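Local atomic coordinates of precorrin-6A reductase (Rhodobacter capsulatus, PDB entry 4X7G), a protein that catalyses the NADPH-dependent reduction of precorrin-6A to precorrin-6B in the biosynthesis of the corrin ring of cobalamin. Residues T2-L7 with Q23-V28; H67-T72 with M238-D243; A93-E98 with D229-L234. All blocks are in the same frame, centred on the assembly; numbering follows the deposited sequence.

How the contacts relate
All three contacts belong to one six-stranded parallel sheet of Rossmann type. Contact 1 pairs strands 4-7 and 27-31; contact 2 sets strand 67-70, the neighbour of 4-7, against helix 234-243; contact 3 joins strand 93-97 to the edge strand 229-231. Their centres lie about 9 Å apart for contacts 1 and 2, about 6 Å for 2 and 3, and about 14 Å for 1 and 3. Along the chain contact 1 comes first; contacts 2 and 3 use residues that follow the second sheet's strands in sequence, contact 3 falling between the two segments of contact 2. The last strand and helix thus return to complete the first domain, consistent with the strand-swapping reported between the Rossmann-fold domains.

Contact 1: residues T2-L7 with Q23-V28; sequences TRLLVL and QGFEAV
Leu4 and Leu5 pair in parallel with Ala27 and Val28 through three backbone hydrogen bonds, Leu4 N to Glu26 O (2.9 Å), Val28 N to Leu4 O (2.8 Å) and Val6 N to Val28 O (2.9 Å). Ahead of this ladder Arg3 reaches across as an extended chain, CG anti to the backbone N (chi1 -170°), which carries the guanidinium to Glu26. There NH2 donates to OE2 of Glu26 at 3.1 Å, on the anti side but tilted out of the carboxylate plane; the bond is bent and the two planes stand 72° apart. The other terminal nitrogen, NH1, forms a salt bridge with Glu63 and lies 3.4 Å from CG2 of Val28. Replacing Arg3 with an alanine would probably leave Glu63 and Glu26 without their shared cation and uncover the CG2 methyl of Val28. On one face Leu4 CB meets Ala27 CB at 3.8 Å. Leu4 CD1 settles obliquely against Phe25 CD2 at 3.8 Å. This is a beta-alpha-beta unit: its helix 11-22 packs on Leu4, Val6 and Phe25, helix 52-63 packs on Leu5 and Val28, and strand 67-70 hydrogen-bonds to Leu5 and Leu7.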
loop_
_atom_site.group_PDB
_atom_site.type_symbol
_atom_site.label_atom_id
_atom_site.label_comp_id
_atom_site.label_asym_id
_atom_site.label_seq_id
_atom_site.Cartn_x
_atom_site.Cartn_y
_atom_site.Cartn_z
ATOM N N THR A 2 -19.669 -14.086 13.611
ATOM C CA THR A 2 -18.443 -13.605 12.923
ATOM C C THR A 2 -18.847 -12.964 11.677
ATOM O O THR A 2 -19.569 -13.521 10.849
ATOM C CB THR A 2 -17.560 -14.764 12.655
ATOM O OG1 THR A 2 -16.250 -14.293 12.090
ATOM C CG2 THR A 2 -18.127 -15.738 11.739
ATOM N N ARG A 3 -18.339 -11.756 11.429
ATOM C CA ARG A 3 -18.476 -11.097 10.142
ATOM C C ARG A 3 -17.256 -10.157 10.009
ATOM O O ARG A 3 -17.183 -9.167 10.762
ATOM C CB ARG A 3 -19.781 -10.341 9.945
ATOM C CG ARG A 3 -19.941 -9.888 8.470
ATOM C CD ARG A 3 -21.357 -9.408 8.135
ATOM N NE ARG A 3 -21.566 -9.026 6.743
ATOM C CZ ARG A 3 -21.689 -9.830 5.690
ATOM N NH1 ARG A 3 -21.831 -9.136 4.534
ATOM N NH2 ARG A 3 -21.740 -11.202 5.765
ATOM N N LEU A 4 -16.324 -10.490 9.138
ATOM C CA LEU A 4 -15.081 -9.762 9.041
ATOM C C LEU A 4 -15.152 -8.678 8.058
ATOM O O LEU A 4 -15.803 -8.812 6.994
ATOM C CB LEU A 4 -14.020 -10.755 8.659
ATOM C CG LEU A 4 -13.881 -12.065 9.477
ATOM C CD1 LEU A 4 -12.757 -12.937 8.939
ATOM C CD2 LEU A 4 -13.746 -11.770 10.945
ATOM N N LEU A 5 -14.409 -7.599 8.316
ATOM C CA LEU A 5 -14.179 -6.525 7.315
ATOM C C LEU A 5 -12.687 -6.485 7.058
ATOM O O LEU A 5 -11.913 -6.287 7.983
ATOM C CB LEU A 5 -14.675 -5.165 7.841
ATOM C CG LEU A 5 -14.399 -3.973 6.930
ATOM C CD1 LEU A 5 -15.155 -4.068 5.653
ATOM C CD2 LEU A 5 -14.754 -2.716 7.679
ATOM N N VAL A 6 -12.315 -6.629 5.802
ATOM C CA VAL A 6 -10.912 -6.482 5.384
ATOM C C VAL A 6 -10.785 -5.187 4.637
ATOM O O VAL A 6 -11.368 -5.022 3.577
ATOM C CB VAL A 6 -10.472 -7.649 4.509
ATOM C CG1 VAL A 6 -9.042 -7.416 4.029
ATOM C CG2 VAL A 6 -10.650 -8.997 5.209
ATOM N N LEU A 7 -10.042 -4.256 5.232
ATOM C CA LEU A 7 -9.704 -3.037 4.535
ATOM C C LEU A 7 -8.528 -3.365 3.637
ATOM O O LEU A 7 -7.477 -3.794 4.147
ATOM C CB LEU A 7 -9.393 -1.894 5.517
ATOM C CG LEU A 7 -10.503 -1.613 6.551
ATOM C CD1 LEU A 7 -9.964 -0.560 7.555
ATOM C CD2 LEU A 7 -11.759 -1.169 5.882
ATOM N N GLN A 23 -11.221 -20.601 3.579
ATOM C CA GLN A 23 -11.578 -21.188 4.863
ATOM C C GLN A 23 -13.013 -20.960 5.242
ATOM O O GLN A 23 -13.442 -21.416 6.328
ATOM C CB GLN A 23 -10.646 -20.653 5.966
ATOM C CG GLN A 23 -9.189 -21.091 5.761
ATOM C CD GLN A 23 -8.284 -20.679 6.898
ATOM O OE1 GLN A 23 -8.720 -20.444 8.020
ATOM N NE2 GLN A 23 -6.996 -20.674 6.630
ATOM N N GLY A 24 -13.793 -20.351 4.396
ATOM C CA GLY A 24 -15.199 -20.232 4.641
ATOM C C GLY A 24 -15.632 -19.199 5.636
ATOM O O GLY A 24 -16.717 -19.331 6.240
ATOM N N PHE A 25 -14.908 -18.090 5.774
ATOM C CA PHE A 25 -15.350 -16.996 6.641
ATOM C C PHE A 25 -16.337 -16.118 5.995
ATOM O O PHE A 25 -16.220 -15.787 4.811
ATOM C CB PHE A 25 -14.156 -16.140 7.127
ATOM C CG PHE A 25 -13.276 -16.810 8.142
ATOM C CD1 PHE A 25 -12.245 -17.626 7.805
ATOM C CD2 PHE A 25 -13.526 -16.632 9.570
ATOM C CE1 PHE A 25 -11.458 -18.229 8.748
ATOM C CE2 PHE A 25 -12.776 -17.226 10.477
ATOM C CZ PHE A 25 -11.758 -18.030 10.109
ATOM N N GLU A 26 -17.275 -15.566 6.767
ATOM C CA GLU A 26 -18.129 -14.539 6.330
ATOM C C GLU A 26 -17.357 -13.214 6.419
ATOM O O GLU A 26 -16.915 -12.811 7.487
ATOM C CB GLU A 26 -19.378 -14.489 7.226
ATOM C CG GLU A 26 -20.504 -13.660 6.881
ATOM C CD GLU A 26 -21.854 -14.252 7.486
ATOM O OE1 GLU A 26 -22.140 -15.528 7.639
ATOM O OE2 GLU A 26 -22.510 -13.339 7.824
ATOM N N ALA A 27 -17.170 -12.574 5.303
ATOM C CA ALA A 27 -16.260 -11.428 5.243
ATOM C C ALA A 27 -16.607 -10.534 4.101
ATOM O O ALA A 27 -17.037 -11.040 3.022
ATOM C CB ALA A 27 -14.814 -11.886 5.075
ATOM N N VAL A 28 -16.338 -9.238 4.238
ATOM C CA VAL A 28 -16.452 -8.194 3.180
ATOM C C VAL A 28 -15.067 -7.622 2.954
ATOM O O VAL A 28 -14.353 -7.368 3.951
ATOM C CB VAL A 28 -17.432 -7.098 3.652
ATOM C CG1 VAL A 28 -17.385 -5.944 2.659
ATOM C CG2 VAL A 28 -18.854 -7.621 3.823
#

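Contact 2: residues H67-T72 with M238-D243; sequences HVIDAT and MGWLAD. With NAP (NADP nicotinamide-adenine-dinucleotide phosphate), chain B.
Ile69 puts its CD1 methyl against the six-membered ring of Trp240, 3.7 Å from CZ3, and the same methyl lies 4.1 Å from CD2 of Leu241. This three-way meeting is the tight part of the contact. It joins strand 67-70 to helix 238-243, whose axes run nearly antiparallel (164°) with 10.5 Å between them. With chi1 at -179°, the indole of Trp240 extends from the helix toward the strand. His67 extends the apolar patch less closely: its CD2 comes within 4.0 Å of CZ3 of Trp240, with the ring planes almost perpendicular (84°) yet obliquely placed, and its CB lies 4.2 Å from Leu241 CD2. The far side of the helix, with Ala242 and Asp243, is exposed to solvent. In the conformer given, Met238 packs on helix 11-22. At the far end of the 67-72 segment Asp70 closes an Asx turn, its OD1 accepting from Thr72 N (3.0 Å) and from Thr72 OG1 (2.8 Å), while OD2 forms a salt bridge with Arg228. The turn holds Thr72 beside the cofactor, with CA 3.3 Å from O2D of NADP. Between strand and helix the attraction is therefore van der Waals contact of carbon on carbon. The polar atoms of the rings find partners elsewhere, Trp240 NE1 at Asp229 and His67 NE2 at the carbonyl of His244, which probably limits the cost of burying both rings.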
loop_
_atom_site.group_PDB
_atom_site.type_symbol
_atom_site.label_atom_id
_atom_site.label_comp_id
_atom_site.label_asym_id
_atom_site.label_seq_id
_atom_site.Cartn_x
_atom_site.Cartn_y
_atom_site.Cartn_z
ATOM N N HIS A 67 -14.993 -8.109 13.554
ATOM C CA HIS A 67 -13.546 -7.961 13.538
ATOM C C HIS A 67 -13.206 -7.211 12.276
ATOM O O HIS A 67 -13.750 -7.493 11.177
ATOM C CB HIS A 67 -12.786 -9.308 13.515
ATOM C CG HIS A 67 -13.160 -10.249 14.599
ATOM N ND1 HIS A 67 -14.331 -10.949 14.590
ATOM C CD2 HIS A 67 -12.491 -10.585 15.711
ATOM C CE1 HIS A 67 -14.383 -11.642 15.715
ATOM N NE2 HIS A 67 -13.251 -11.508 16.383
ATOM N N VAL A 68 -12.206 -6.330 12.380
ATOM C CA VAL A 68 -11.629 -5.630 11.259
ATOM C C VAL A 68 -10.159 -6.035 11.128
ATOM O O VAL A 68 -9.409 -5.966 12.075
ATOM C CB VAL A 68 -11.702 -4.107 11.430
ATOM C CG1 VAL A 68 -11.033 -3.370 10.275
ATOM C CG2 VAL A 68 -13.153 -3.677 11.548
ATOM N N ILE A 69 -9.772 -6.403 9.896
ATOM C CA ILE A 69 -8.348 -6.517 9.533
ATOM C C ILE A 69 -8.018 -5.374 8.617
ATOM O O ILE A 69 -8.555 -5.264 7.524
ATOM C CB ILE A 69 -7.995 -7.851 8.864
ATOM C CG1 ILE A 69 -8.440 -9.018 9.760
ATOM C CG2 ILE A 69 -6.478 -7.854 8.610
ATOM C CD1 ILE A 69 -7.795 -9.120 11.101
ATOM N N ASP A 70 -7.184 -4.475 9.156
ATOM C CA ASP A 70 -6.727 -3.348 8.375
ATOM C C ASP A 70 -5.517 -3.769 7.576
ATOM O O ASP A 70 -4.402 -3.771 8.089
ATOM C CB ASP A 70 -6.380 -2.171 9.310
ATOM C CG ASP A 70 -5.721 -1.045 8.580
ATOM O OD1 ASP A 70 -5.688 -1.051 7.339
ATOM O OD2 ASP A 70 -5.188 -0.128 9.299
ATOM N N ALA A 71 -5.718 -4.150 6.313
ATOM C CA ALA A 71 -4.659 -4.563 5.396
ATOM C C ALA A 71 -4.433 -3.498 4.355
ATOM O O ALA A 71 -4.081 -3.797 3.230
ATOM C CB ALA A 71 -4.943 -5.928 4.809
ATOM N N THR A 72 -4.688 -2.256 4.737
ATOM C CA THR A 72 -4.362 -1.132 3.822
ATOM C C THR A 72 -2.830 -0.929 3.765
ATOM O O THR A 72 -2.055 -1.371 4.568
ATOM C CB THR A 72 -5.055 0.139 4.256
ATOM O OG1 THR A 72 -4.515 0.648 5.513
ATOM C CG2 THR A 72 -6.558 0.014 4.334
HETATM N N MSE A 238 -4.322 -15.082 11.061
HETATM C CA MSE A 238 -5.212 -16.156 11.279
HETATM C C MSE A 238 -5.220 -16.554 12.777
HETATM O O MSE A 238 -6.249 -16.853 13.322
HETATM C CB MSE A 238 -4.837 -17.359 10.445
HETATM C CG MSE A 238 -4.990 -16.992 8.918
HETATM SE SE MSE A 238 -6.564 -15.947 8.242
HETATM C CE MSE A 238 -7.869 -17.253 8.820
ATOM N N GLY A 239 -4.046 -16.511 13.422
ATOM C CA GLY A 239 -3.992 -16.769 14.904
ATOM C C GLY A 239 -4.736 -15.711 15.670
ATOM O O GLY A 239 -5.440 -16.022 16.642
ATOM N N TRP A 240 -4.573 -14.437 15.300
ATOM C CA TRP A 240 -5.297 -13.351 15.953
ATOM C C TRP A 240 -6.761 -13.539 15.813
ATOM O O TRP A 240 -7.532 -13.375 16.784
ATOM C CB TRP A 240 -4.782 -12.028 15.385
ATOM C CG TRP A 240 -5.400 -10.795 15.975
ATOM C CD1 TRP A 240 -4.817 -9.991 16.951
ATOM C CD2 TRP A 240 -6.632 -10.204 15.671
ATOM N NE1 TRP A 240 -5.629 -8.960 17.250
ATOM C CE2 TRP A 240 -6.770 -9.059 16.505
ATOM C CE3 TRP A 240 -7.633 -10.474 14.730
ATOM C CZ2 TRP A 240 -7.876 -8.277 16.460
ATOM C CZ3 TRP A 240 -8.715 -9.660 14.676
ATOM C CH2 TRP A 240 -8.859 -8.563 15.514
ATOM N N LEU A 241 -7.267 -13.920 14.609
ATOM C CA LEU A 241 -8.665 -14.058 14.445
ATOM C C LEU A 241 -9.198 -15.201 15.331
ATOM O O LEU A 241 -10.244 -15.044 15.966
ATOM C CB LEU A 241 -9.006 -14.388 12.969
ATOM C CG LEU A 241 -8.956 -13.227 12.009
ATOM C CD1 LEU A 241 -8.961 -13.674 10.542
ATOM C CD2 LEU A 241 -10.078 -12.291 12.260
ATOM N N ALA A 242 -8.491 -16.315 15.316
ATOM C CA ALA A 242 -8.905 -17.434 16.190
ATOM C C ALA A 242 -8.978 -17.020 17.690
ATOM O O ALA A 242 -9.967 -17.272 18.375
ATOM C CB ALA A 242 -8.033 -18.624 15.998
ATOM N N ASP A 243 -7.900 -16.334 18.071
ATOM C CA ASP A 243 -7.793 -15.837 19.491
ATOM C C ASP A 243 -8.894 -14.924 19.873
ATOM O O ASP A 243 -9.356 -14.939 21.062
ATOM C CB ASP A 243 -6.495 -15.122 19.707
ATOM C CG ASP A 243 -5.318 -15.943 19.844
ATOM O OD1 ASP A 243 -5.331 -17.222 19.893
ATOM O OD2 ASP A 243 -4.175 -15.372 19.911
HETATM P PA NAP B . -5.645 7.293 3.091
HETATM O O1A NAP B . -5.037 8.647 2.754
HETATM O O2A NAP B . -5.280 6.710 4.276
HETATM O O5B NAP B . -7.181 7.322 3.000
HETATM C C5B NAP B . -8.005 8.458 2.669
HETATM C C4B NAP B . -9.487 8.178 2.735
HETATM O O4B NAP B . -9.816 7.156 1.695
HETATM C C3B NAP B . -9.931 7.429 3.963
HETATM O O3B NAP B . -10.103 8.337 5.053
HETATM C C2B NAP B . -11.143 6.705 3.541
HETATM O O2B NAP B . -12.214 7.638 3.303
HETATM C C1B NAP B . -10.789 6.230 2.226
HETATM N N9A NAP B . -10.151 4.886 2.173
HETATM C C8A NAP B . -8.813 4.570 2.221
HETATM N N7A NAP B . -8.630 3.224 2.137
HETATM C C5A NAP B . -9.901 2.719 2.126
HETATM C C6A NAP B . -10.396 1.361 2.048
HETATM N N6A NAP B . -9.580 0.312 1.875
HETATM N N1A NAP B . -11.729 1.144 2.065
HETATM C C2A NAP B . -12.556 2.259 2.190
HETATM N N3A NAP B . -12.252 3.556 2.240
HETATM C C4A NAP B . -10.903 3.746 2.193
HETATM O O3 NAP B . -5.297 6.184 1.973
HETATM P PN NAP B . -4.848 6.293 0.405
HETATM O O1N NAP B . -3.347 6.530 0.298
HETATM O O2N NAP B . -5.736 7.202 -0.328
HETATM O O5D NAP B . -5.027 4.760 -0.066
HETATM C C5D NAP B . -6.154 4.419 -0.925
HETATM C C4D NAP B . -6.157 2.979 -1.090
HETATM O O4D NAP B . -5.061 2.587 -1.896
HETATM C C3D NAP B . -6.196 2.129 0.202
HETATM O O3D NAP B . -7.078 0.998 0.118
HETATM C C2D NAP B . -4.749 1.652 0.310
HETATM O O2D NAP B . -4.526 0.437 0.913
HETATM C C1D NAP B . -4.345 1.603 -1.188
HETATM N N1N NAP B . -2.994 1.879 -1.354
HETATM C C2N NAP B . -2.330 2.774 -0.965
HETATM C C3N NAP B . -1.067 2.529 -1.368
HETATM C C7N NAP B . -0.608 3.784 -0.664
HETATM O O7N NAP B . -1.747 4.222 -0.107
HETATM N N7N NAP B . 0.735 4.197 -0.681
HETATM C C4N NAP B . -0.686 1.239 -2.164
HETATM C C5N NAP B . -1.610 0.139 -2.655
HETATM C C6N NAP B . -2.737 0.677 -2.068
HETATM P P2B NAP B . -13.325 7.913 4.469
HETATM O O1X NAP B . -14.344 8.644 3.632
HETATM O O2X NAP B . -13.712 6.684 5.059
HETATM O O3X NAP B . -12.657 8.616 5.689
#

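Contact 3: residues A93-E98 with D229-L234; sequences ALCAFE and DICATL
Cys95 and Cys231 join adjacent parallel strands through a disulfide, with SG to SG at 2.0 Å and chi3 109°. The backbones are tied as well, Ala96 N donating to Asp229 O (2.8 Å) and Cys231 N to Ala96 O (2.8 Å), both nearly straight, while a weak bond runs from Glu98 N to Cys231 O. Covalent link and ladder thus secure the same short strand. A water extends the ladder, donating to Leu94 O and accepting from Asp229 N. Phe97 lies on the disulfide's face of the sheet. Its CB starts 4.1 Å from the carbonyl O of Cys231, and a chi1 of -177° sends the ring out along the turn that leads into the next helix. CD1 closes to 3.4 Å on that same oxygen of Cys231, CE1 rests 3.5 Å from C of Thr233, CZ lies 3.6 Å from Leu234 N, and CE2 touches CD1 of Leu234 at 3.9 Å. On the other face Ala96 CB meets the CD1 methyl of Ile230. Thr233, at the N-cap, bonds through OG1 to Gly236 N and starts helix 234-243, whose Val237 and Trp240 pack on Cys231. Strand 229-231 is the outermost of the sheet in this chain; strand 67-70 flanks 93-97 on its inner side, with Ile69 against Cys95 and Phe97, and Leu234 reaches helix 11-22.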
loop_
_atom_site.group_PDB
_atom_site.type_symbol
_atom_site.label_atom_id
_atom_site.label_comp_id
_atom_site.label_asym_id
_atom_site.label_seq_id
_atom_site.Cartn_x
_atom_site.Cartn_y
_atom_site.Cartn_z
ATOM N N ALA A 93 -13.006 -5.613 17.443
ATOM C CA ALA A 93 -11.624 -5.997 17.489
ATOM C C ALA A 93 -10.914 -5.671 16.145
ATOM O O ALA A 93 -11.520 -5.788 15.105
ATOM C CB ALA A 93 -11.499 -7.474 17.678
ATOM N N LEU A 94 -9.707 -5.178 16.254
ATOM C CA LEU A 94 -8.927 -4.684 15.092
ATOM C C LEU A 94 -7.500 -5.205 15.104
ATOM O O LEU A 94 -6.823 -5.175 16.135
ATOM C CB LEU A 94 -8.844 -3.163 15.184
ATOM C CG LEU A 94 -7.957 -2.418 14.202
ATOM C CD1 LEU A 94 -8.428 -2.602 12.794
ATOM C CD2 LEU A 94 -7.923 -0.921 14.528
ATOM N N CYS A 95 -7.035 -5.747 13.969
ATOM C CA CYS A 95 -5.617 -6.001 13.789
ATOM C C CYS A 95 -5.192 -5.382 12.483
ATOM O O CYS A 95 -5.925 -5.468 11.463
ATOM C CB CYS A 95 -5.259 -7.455 13.708
ATOM S SG CYS A 95 -3.501 -7.678 14.202
ATOM N N ALA A 96 -4.001 -4.787 12.426
ATOM C CA ALA A 96 -3.424 -4.308 11.141
ATOM C C ALA A 96 -2.528 -5.356 10.608
ATOM O O ALA A 96 -1.568 -5.750 11.237
ATOM C CB ALA A 96 -2.627 -2.994 11.372
ATOM N N PHE A 97 -2.759 -5.774 9.360
ATOM C CA PHE A 97 -1.931 -6.678 8.662
ATOM C C PHE A 97 -0.952 -5.893 7.858
ATOM O O PHE A 97 -1.231 -5.382 6.763
ATOM C CB PHE A 97 -2.754 -7.571 7.723
ATOM C CG PHE A 97 -1.988 -8.610 6.979
ATOM C CD1 PHE A 97 -0.644 -8.936 7.245
ATOM C CD2 PHE A 97 -2.593 -9.398 5.969
ATOM C CE1 PHE A 97 0.020 -9.950 6.534
ATOM C CE2 PHE A 97 -1.980 -10.419 5.324
ATOM C CZ PHE A 97 -0.680 -10.663 5.557
ATOM N N GLU A 98 0.188 -5.689 8.479
ATOM C CA GLU A 98 1.317 -4.995 7.797
ATOM C C GLU A 98 2.611 -5.586 8.229
ATOM O O GLU A 98 2.819 -5.921 9.429
ATOM C CB GLU A 98 1.259 -3.569 7.980
ATOM C CG GLU A 98 1.394 -3.059 9.354
ATOM C CD GLU A 98 1.975 -1.587 9.439
ATOM O OE1 GLU A 98 1.723 -0.666 8.601
ATOM O OE2 GLU A 98 2.587 -1.288 10.461
ATOM N N ASP A 229 -3.219 -3.402 17.501
ATOM C CA ASP A 229 -2.615 -4.647 17.306
ATOM C C ASP A 229 -2.052 -4.776 15.887
ATOM O O ASP A 229 -2.761 -4.397 14.959
ATOM C CB ASP A 229 -3.616 -5.820 17.510
ATOM C CG ASP A 229 -4.005 -6.103 18.971
ATOM O OD1 ASP A 229 -3.540 -5.403 19.889
ATOM O OD2 ASP A 229 -4.831 -7.012 19.145
ATOM N N ILE A 230 -0.846 -5.314 15.771
ATOM C CA ILE A 230 -0.201 -5.535 14.441
ATOM C C ILE A 230 -0.045 -7.007 14.238
ATOM O O ILE A 230 0.485 -7.780 15.117
ATOM C CB ILE A 230 1.198 -4.911 14.418
ATOM C CG1 ILE A 230 1.120 -3.460 14.766
ATOM C CG2 ILE A 230 1.880 -5.205 13.085
ATOM C CD1 ILE A 230 0.306 -2.629 13.958
ATOM N N CYS A 231 -0.505 -7.520 13.097
ATOM C CA CYS A 231 -0.425 -8.883 12.664
ATOM C C CYS A 231 0.561 -8.811 11.509
ATOM O O CYS A 231 0.230 -8.292 10.418
ATOM C CB CYS A 231 -1.814 -9.407 12.276
ATOM S SG CYS A 231 -2.961 -9.540 13.688
ATOM N N ALA A 232 1.725 -9.309 11.685
ATOM C CA ALA A 232 2.827 -9.058 10.726
ATOM C C ALA A 232 2.897 -10.021 9.597
ATOM O O ALA A 232 3.688 -9.745 8.621
ATOM C CB ALA A 232 4.218 -9.067 11.452
ATOM N N THR A 233 2.189 -11.125 9.641
ATOM C CA THR A 233 2.154 -12.150 8.685
ATOM C C THR A 233 0.753 -12.687 8.546
ATOM O O THR A 233 -0.074 -12.530 9.451
ATOM C CB THR A 233 3.098 -13.332 9.008
ATOM O OG1 THR A 233 2.535 -14.077 10.132
ATOM C CG2 THR A 233 4.555 -12.874 9.253
ATOM N N LEU A 234 0.511 -13.461 7.510
ATOM C CA LEU A 234 -0.753 -14.094 7.256
ATOM C C LEU A 234 -1.078 -15.064 8.361
ATOM O O LEU A 234 -2.218 -15.077 8.871
ATOM C CB LEU A 234 -0.763 -14.659 5.865
ATOM C CG LEU A 234 -2.007 -15.281 5.398
ATOM C CD1 LEU A 234 -3.074 -14.205 5.244
ATOM C CD2 LEU A 234 -1.752 -15.846 4.003
HETATM O O HOH W 1 -6.038 -3.379 18.053
#